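Local coordinates for protein TRAP dicarboxylate transporter-DctP subunit (Desulfovibrio salexigens, PDB 4N6D) that probably binds a solute, perhaps an organic acid, in the periplasm and delivers it to a TRAP-type membrane transporter, at residues I308-W311 with K312-A316. Sequence-based numbering, arbitrary orientation.
Sequences IEDW and KEKAA
Lys312, Glu313, Lys314 and Ala315 each donate a backbone N-H to the carbonyl four residues earlier, from Ile308 O through Trp311 O, in unbroken alpha-helical geometry; the bond from Ala315 N to Trp311 O is the shortest of the four at 2.8 Å. Asp310 and Lys314 form an i, i+4 salt bridge, with Lys314 NZ 2.8 Å from Asp310 OD2. The lysine nitrogen meets the syn lone pair of OD2, on the side of the other carboxylate oxygen. Asp310 holds CG opposite its backbone N (chi1 174°), while the lysine chain runs extended beyond CG, and together these carry NZ across to the carboxylate, the two side chains meeting at a slant. Glu309 and Lys312 make a second, i, i+3 pair, their side chains lying alongside each other and pointing the same way. Both chains bend to meet, the lysine at chi3 (-63°), and NZ makes a weak hydrogen bond of 3.1 Å to Glu309 OE2; the place of the other carboxylate oxygen is less certain. The stretch belongs to helix 294-317 of this family 7 solute-binding protein. Here Ile308, Trp311 and Ala315 pack against helix 322-337 and the loops carrying Val107, Leu110 and Val320. The buried Trp311 receives Ala315 CB over one face, in a CH-pi contact 4.1 Å from the centroid of the six-membered ring and 11° off its normal. The methyl group, one helical turn along, stands above the ring plane, displaced toward the rim. Val325 and Leu326 also touch this indole, and its NE1 is hydrogen-bonded to Ser106 OG.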
# COMPACT_ATOMS: atom_id res chain seq x y z
N ILE A 308 13.56 -8.67 6.94
CA ILE A 308 12.82 -8.66 8.19
C ILE A 308 13.80 -8.40 9.33
O ILE A 308 13.54 -7.60 10.24
CB ILE A 308 12.10 -10.00 8.44
CG1 ILE A 308 11.26 -10.43 7.24
CG2 ILE A 308 11.29 -9.91 9.71
CD1 ILE A 308 10.28 -9.46 6.84
N GLU A 309 14.95 -9.07 9.27
CA GLU A 309 15.95 -8.88 10.32
C GLU A 309 16.46 -7.43 10.37
O GLU A 309 16.66 -6.90 11.46
CB GLU A 309 17.09 -9.87 10.15
CG GLU A 309 16.64 -11.34 10.17
CD GLU A 309 15.97 -11.77 11.46
OE1 GLU A 309 16.23 -11.15 12.50
OE2 GLU A 309 15.16 -12.74 11.44
N ASP A 310 16.65 -6.81 9.21
CA ASP A 310 17.03 -5.40 9.11
C ASP A 310 15.97 -4.54 9.77
O ASP A 310 16.26 -3.64 10.56
CB ASP A 310 17.19 -5.00 7.65
CG ASP A 310 17.44 -3.52 7.45
OD1 ASP A 310 18.42 -2.97 8.01
OD2 ASP A 310 16.64 -2.90 6.72
N TRP A 311 14.71 -4.82 9.46
CA TRP A 311 13.64 -4.02 10.03
C TRP A 311 13.61 -4.14 11.55
O TRP A 311 13.44 -3.15 12.27
CB TRP A 311 12.26 -4.39 9.42
CG TRP A 311 11.17 -3.61 10.08
CD1 TRP A 311 10.72 -2.37 9.74
CD2 TRP A 311 10.43 -3.99 11.24
NE1 TRP A 311 9.75 -1.96 10.61
CE2 TRP A 311 9.55 -2.94 11.54
CE3 TRP A 311 10.42 -5.14 12.04
CZ2 TRP A 311 8.67 -2.99 12.62
CZ3 TRP A 311 9.55 -5.19 13.11
CH2 TRP A 311 8.69 -4.13 13.39
N LYS A 312 13.78 -5.36 12.05
CA LYS A 312 13.80 -5.58 13.50
C LYS A 312 14.92 -4.81 14.18
O LYS A 312 14.72 -4.31 15.27
CB LYS A 312 13.92 -7.07 13.81
CG LYS A 312 12.66 -7.89 13.54
CD LYS A 312 12.80 -9.31 14.12
CE LYS A 312 13.89 -10.09 13.48
NZ LYS A 312 13.85 -11.49 13.99
N GLU A 313 16.10 -4.76 13.59
CA GLU A 313 17.20 -3.97 14.19
C GLU A 313 16.87 -2.49 14.19
O GLU A 313 17.18 -1.77 15.15
CB GLU A 313 18.51 -4.20 13.46
CG GLU A 313 19.03 -5.61 13.59
CD GLU A 313 20.32 -5.69 14.36
OE1 GLU A 313 21.28 -5.02 13.97
OE2 GLU A 313 20.37 -6.45 15.35
N LYS A 314 16.27 -2.03 13.11
CA LYS A 314 15.84 -0.63 13.02
C LYS A 314 14.78 -0.29 14.06
O LYS A 314 14.80 0.80 14.64
CB LYS A 314 15.34 -0.34 11.61
CG LYS A 314 16.48 -0.12 10.61
CD LYS A 314 16.05 -0.24 9.15
CE LYS A 314 17.22 0.15 8.23
NZ LYS A 314 16.94 -0.09 6.79
N ALA A 315 13.85 -1.21 14.28
CA ALA A 315 12.80 -1.02 15.26
C ALA A 315 13.40 -0.96 16.65
O ALA A 315 13.08 -0.06 17.41
CB ALA A 315 11.82 -2.17 15.16
N ALA A 316 14.30 -1.89 16.96
CA ALA A 316 14.96 -1.94 18.26
C ALA A 316 15.70 -0.63 18.55
O ALA A 316 15.70 -0.13 19.68
CB ALA A 316 15.91 -3.12 18.33